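PDB 3CEB: D-aminoacid aminotransferase-like PLP-dependent enzyme from Haemophilus somnus, which probably acts as a pyridoxal-phosphate-dependent lyase of the class IV aminotransferase family, perhaps cleaving 4-amino-4-deoxychorismate. Local coordinates for residues 28-32 against 69-73; 133-137 against 186-190. All blocks are in the same frame, centred on the assembly; numbering follows the deposited sequence.

How the contacts relate
From the N terminus the chain lays down strand 7-14, turns into helix 21-35 and returns through strand 63-70; contact 1 closes the loop from that helix to the end of strand 63-70 by setting the two together, with the turn that leads to strand 75-82. Contact 2 follows in series, the first loop being shut before the second opens. Residues 133-137, ahead of strand 138-143, are joined to 186-190 at the end of strand 185-188, next to the pyridoxal-phosphate lysine at position 103. Contact 1 thus ties helix to sheet in the N-terminal half, contact 2 the cofactor loops of the other; their centres lie about 21 Å apart.

Contact 1: residues 28-32 against 69-73; sequences YEKSL and DYNHH. With SO4 (sulfate ion), chain B.
An edge-to-face tyrosine pair, Y28 on Y70, packs helix 21-35 against the end of strand 63-70 in the four-stranded antiparallel sheet of this D-amino acid aminotransferase-like fold. The ring centroids lie 4.7 Å apart with planes at 88°, a nearly square T-shaped stack. Y28 presents its CD1-CE1 edge: CD1 comes within 3.4 Å of Y70 CE2, and CE1 sits over CD2 on the same face. With CG of Y28 anti to the backbone N (chi1 163°), the ring runs from the helix alongside Y70, the two side chains passing in opposite directions. Its hydroxyl continues beyond the pair to a hydrogen bond with the backbone N of F44.

L32, one helical turn on, meets the other tyrosine at its rim: CD2 lies near the Y70 ring plane, 3.8 Å from CE2, and also touches the carbonyl O of N71. At the far end of the same ring, the Y70 hydroxyl packs 3.3 Å from CB of S31, whose OG turns back to the carbonyl of R27 within the helix. The helix therefore borders Y70 on one face, one edge and its phenolic end.

Past the strand, N71 shapes the turn as an Asx turn, its OD1 accepting from the backbone N of H73, while ND2 reaches the carbonyl of Q4. A sulfate, probably from the crystallisation liquor and also bound by the Y36 hydroxyl, rests against this turn; its O1 accepts from the backbone N of H72 at 3.1 Å.

Contact 2: residues 133-137 against 186-190; sequences DCSIG and RLINA
The carbonyl O of I136 takes a hydrogen bond from N189 ND2 at 2.9 Å, nearly straight at the hydrogen (171°). The donor stands well above the carbonyl plane, 56° out of it, whereas the oxygen lies almost in the amide plane of N189. At the other end of that amide, OD1 accepts from N192 ND2 and from the backbone N of M191, so both ends of the group are held and its rotation is fixed. A chi1 of 62° places CG of N189 between its own N and carbonyl carbon, which brings the amide across I136, with ND2 3.7 Å from CG1.

Next to this polar link, CD2 of L187 touches two side chains of the loop, 3.6 Å from C134 SG and 4.0 Å from I136 CG1. G137 allows the backbones to close in: its CA lies 3.5 Å from I188 O in a CA-H...O contact and 3.9 Å from N189 CB. The loop itself is drawn together by a backbone hydrogen bond from C134 N to G137 O.

Both segments also reach the pyridoxal-phosphate lysine at position 103. D133 OD2 binds the pyridine N1, and A190 N binds phosphate oxygen OP1. An acidic residue at the pyridine nitrogen, usually glutamate in fold-type IV enzymes and here the aspartate D133, together with a backbone NH at the phosphate, makes up the cofactor site of this fold.

Contact 1: residues 28-32 against 69-73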
loop_
_atom_site.group_PDB
_atom_site.type_symbol
_atom_site.label_atom_id
_atom_site.label_comp_id
_atom_site.label_asym_id
_atom_site.label_seq_id
_atom_site.Cartn_x
_atom_site.Cartn_y
_atom_site.Cartn_z
ATOM N N TYR A 28 1.459 1.078 -11.490
ATOM C CA TYR A 28 1.414 2.378 -12.138
ATOM C C TYR A 28 0.789 2.236 -13.539
ATOM O O TYR A 28 -0.134 2.967 -13.886
ATOM C CB TYR A 28 2.805 3.026 -12.154
ATOM C CG TYR A 28 3.015 4.174 -13.105
ATOM C CD1 TYR A 28 2.241 5.302 -13.037
ATOM C CD2 TYR A 28 4.039 4.143 -14.048
ATOM C CE1 TYR A 28 2.447 6.343 -13.902
ATOM C CE2 TYR A 28 4.251 5.175 -14.897
ATOM C CZ TYR A 28 3.449 6.280 -14.834
ATOM O OH TYR A 28 3.643 7.356 -15.677
ATOM N N GLU A 29 1.230 1.286 -14.333
ATOM C CA GLU A 29 0.689 1.207 -15.694
ATOM C C GLU A 29 -0.766 0.723 -15.705
ATOM O O GLU A 29 -1.578 1.165 -16.515
ATOM C CB GLU A 29 1.553 0.314 -16.605
ATOM C CG GLU A 29 3.051 0.630 -16.535
ATOM C CD GLU A 29 3.887 0.098 -17.685
ATOM O OE1 GLU A 29 3.314 -0.583 -18.606
ATOM O OE2 GLU A 29 5.118 0.398 -17.671
ATOM N N LYS A 30 -1.061 -0.226 -14.821
ATOM C CA LYS A 30 -2.414 -0.816 -14.653
ATOM C C LYS A 30 -3.342 0.364 -14.307
ATOM O O LYS A 30 -4.428 0.514 -14.813
ATOM C CB LYS A 30 -2.343 -1.820 -13.501
ATOM C CG LYS A 30 -3.114 -3.113 -13.549
ATOM C CD LYS A 30 -2.261 -4.213 -12.725
ATOM N N SER A 31 -2.828 1.263 -13.494
ATOM C CA SER A 31 -3.591 2.386 -13.018
ATOM C C SER A 31 -3.836 3.386 -14.114
ATOM O O SER A 31 -4.952 3.854 -14.295
ATOM C CB SER A 31 -2.873 3.020 -11.835
ATOM O OG SER A 31 -2.836 2.077 -10.770
ATOM N N LEU A 32 -2.801 3.676 -14.882
ATOM C CA LEU A 32 -2.951 4.561 -16.025
ATOM C C LEU A 32 -4.013 4.008 -16.986
ATOM O O LEU A 32 -4.865 4.731 -17.471
ATOM C CB LEU A 32 -1.617 4.776 -16.743
ATOM C CG LEU A 32 -0.570 5.671 -16.067
ATOM C CD1 LEU A 32 0.685 5.739 -16.939
ATOM C CD2 LEU A 32 -1.115 7.041 -15.797
ATOM N N ASP A 69 3.588 11.364 -7.066
ATOM C CA ASP A 69 2.223 11.641 -7.428
ATOM C C ASP A 69 2.205 11.838 -8.948
ATOM O O ASP A 69 3.107 12.464 -9.498
ATOM C CB ASP A 69 1.714 12.901 -6.746
ATOM C CG ASP A 69 1.429 12.714 -5.266
ATOM O OD1 ASP A 69 2.371 12.647 -4.444
ATOM O OD2 ASP A 69 0.226 12.684 -4.918
ATOM N N TYR A 70 1.208 11.315 -9.649
ATOM C CA TYR A 70 1.171 11.488 -11.096
ATOM C C TYR A 70 -0.220 11.697 -11.670
ATOM O O TYR A 70 -1.226 11.477 -10.982
ATOM C CB TYR A 70 1.804 10.291 -11.789
ATOM C CG TYR A 70 1.122 8.995 -11.460
ATOM C CD1 TYR A 70 1.386 8.329 -10.295
ATOM C CD2 TYR A 70 0.212 8.442 -12.329
ATOM C CE1 TYR A 70 0.740 7.108 -9.989
ATOM C CE2 TYR A 70 -0.443 7.222 -12.048
ATOM C CZ TYR A 70 -0.184 6.559 -10.894
ATOM O OH TYR A 70 -0.839 5.359 -10.646
ATOM N N ASN A 71 -0.237 12.173 -12.917
ATOM C CA ASN A 71 -1.428 12.154 -13.727
ATOM C C ASN A 71 -1.097 11.559 -15.059
ATOM O O ASN A 71 -0.136 10.793 -15.168
ATOM C CB ASN A 71 -2.075 13.504 -13.905
ATOM C CG ASN A 71 -1.133 14.568 -14.313
ATOM O OD1 ASN A 71 -0.310 14.406 -15.189
ATOM N ND2 ASN A 71 -1.261 15.685 -13.673
ATOM N N HIS A 72 -1.872 11.871 -16.092
ATOM C CA HIS A 72 -1.588 11.233 -17.416
ATOM C C HIS A 72 -0.338 11.744 -18.114
ATOM O O HIS A 72 0.116 11.126 -19.065
ATOM C CB HIS A 72 -2.776 11.297 -18.381
ATOM C CG HIS A 72 -2.812 12.517 -19.254
ATOM N ND1 HIS A 72 -3.441 13.676 -18.879
ATOM C CD2 HIS A 72 -2.384 12.720 -20.523
ATOM C CE1 HIS A 72 -3.359 14.556 -19.863
ATOM N NE2 HIS A 72 -2.735 13.997 -20.878
ATOM N N HIS A 73 0.259 12.835 -17.652
ATOM C CA HIS A 73 1.412 13.332 -18.391
ATOM C C HIS A 73 2.556 13.940 -17.573
ATOM O O HIS A 73 3.522 14.395 -18.134
ATOM C CB HIS A 73 0.940 14.396 -19.363
ATOM C CG HIS A 73 0.634 15.678 -18.684
ATOM N ND1 HIS A 73 1.481 16.772 -18.743
ATOM C CD2 HIS A 73 -0.377 16.014 -17.853
ATOM C CE1 HIS A 73 0.974 17.744 -18.008
ATOM N NE2 HIS A 73 -0.146 17.308 -17.448
HETATM S S SO4 B . -5.191 14.426 -15.595
HETATM O O1 SO4 B . -4.199 13.809 -16.495
HETATM O O2 SO4 B . -6.507 14.386 -16.176
HETATM O O3 SO4 B . -5.368 13.765 -14.308
HETATM O O4 SO4 B . -4.724 15.783 -15.385
#

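Contact 2: residues 133-137 against 186-190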
loop_
_atom_site.group_PDB
_atom_site.type_symbol
_atom_site.label_atom_id
_atom_site.label_comp_id
_atom_site.label_asym_id
_atom_site.label_seq_id
_atom_site.Cartn_x
_atom_site.Cartn_y
_atom_site.Cartn_z
ATOM N N ASP A 133 -8.655 -3.892 4.047
ATOM C CA ASP A 133 -7.398 -3.224 4.319
ATOM C C ASP A 133 -7.416 -2.400 5.610
ATOM O O ASP A 133 -8.493 -2.156 6.170
ATOM C CB ASP A 133 -7.094 -2.243 3.184
ATOM C CG ASP A 133 -6.968 -2.902 1.786
ATOM O OD1 ASP A 133 -7.271 -4.101 1.568
ATOM O OD2 ASP A 133 -6.551 -2.164 0.864
ATOM N N CYS A 134 -6.235 -1.952 6.069
ATOM C CA CYS A 134 -6.181 -0.865 7.046
ATOM C C CYS A 134 -6.106 0.440 6.216
ATOM O O CYS A 134 -6.179 0.378 4.997
ATOM C CB CYS A 134 -5.028 -0.980 8.055
ATOM S SG CYS A 134 -3.390 -0.828 7.392
ATOM N N SER A 135 -5.990 1.607 6.859
ATOM C CA SER A 135 -6.097 2.871 6.116
ATOM C C SER A 135 -4.891 3.106 5.257
ATOM O O SER A 135 -5.005 3.767 4.238
ATOM C CB SER A 135 -6.261 4.092 7.015
ATOM O OG SER A 135 -5.001 4.574 7.437
ATOM N N ILE A 136 -3.736 2.561 5.650
ATOM C CA ILE A 136 -2.480 2.821 4.898
ATOM C C ILE A 136 -1.867 1.576 4.252
ATOM O O ILE A 136 -0.842 1.664 3.603
ATOM C CB ILE A 136 -1.370 3.499 5.751
ATOM C CG1 ILE A 136 -0.891 2.534 6.825
ATOM C CG2 ILE A 136 -1.822 4.830 6.342
ATOM C CD1 ILE A 136 0.179 3.147 7.788
ATOM N N GLY A 137 -2.462 0.405 4.420
ATOM C CA GLY A 137 -1.854 -0.797 3.855
ATOM C C GLY A 137 -2.780 -1.983 3.847
ATOM O O GLY A 137 -3.973 -1.872 4.189
ATOM N N ARG A 186 -1.188 -7.961 11.483
ATOM C CA ARG A 186 -0.169 -6.972 11.172
ATOM C C ARG A 186 -0.458 -6.262 9.885
ATOM O O ARG A 186 -1.264 -6.727 9.073
ATOM C CB ARG A 186 1.216 -7.591 11.060
ATOM C CG ARG A 186 1.831 -7.903 12.382
ATOM C CD ARG A 186 3.286 -8.220 12.180
ATOM N NE ARG A 186 3.754 -9.252 13.107
ATOM C CZ ARG A 186 4.972 -9.800 13.069
ATOM N NH1 ARG A 186 5.841 -9.388 12.142
ATOM N NH2 ARG A 186 5.315 -10.756 13.949
ATOM N N LEU A 187 0.168 -5.117 9.704
ATOM C CA LEU A 187 0.089 -4.435 8.457
ATOM C C LEU A 187 1.249 -4.627 7.506
ATOM O O LEU A 187 2.342 -4.828 7.900
ATOM C CB LEU A 187 -0.334 -2.987 8.640
ATOM C CG LEU A 187 0.580 -1.840 8.999
ATOM C CD1 LEU A 187 1.628 -1.611 8.020
ATOM C CD2 LEU A 187 -0.263 -0.679 9.089
ATOM N N ILE A 188 0.975 -4.610 6.233
ATOM C CA ILE A 188 2.054 -4.608 5.238
ATOM C C ILE A 188 1.818 -3.478 4.211
ATOM O O ILE A 188 0.682 -3.191 3.816
ATOM C CB ILE A 188 2.183 -5.950 4.458
ATOM C CG1 ILE A 188 0.854 -6.315 3.808
ATOM C CG2 ILE A 188 2.711 -7.086 5.305
ATOM C CD1 ILE A 188 1.019 -7.498 2.805
ATOM N N ASN A 189 2.890 -2.811 3.816
ATOM C CA ASN A 189 2.792 -1.891 2.705
ATOM C C ASN A 189 4.201 -1.588 2.226
ATOM O O ASN A 189 5.168 -2.242 2.683
ATOM C CB ASN A 189 1.981 -0.618 3.031
ATOM C CG ASN A 189 2.603 0.212 4.146
ATOM O OD1 ASN A 189 3.776 0.044 4.499
ATOM N ND2 ASN A 189 1.828 1.125 4.679
ATOM N N ALA A 190 4.329 -0.640 1.297
ATOM C CA ALA A 190 5.664 -0.366 0.708
ATOM C C ALA A 190 6.695 -0.097 1.816
ATOM O O ALA A 190 7.872 -0.487 1.679
ATOM C CB ALA A 190 5.617 0.790 -0.295
#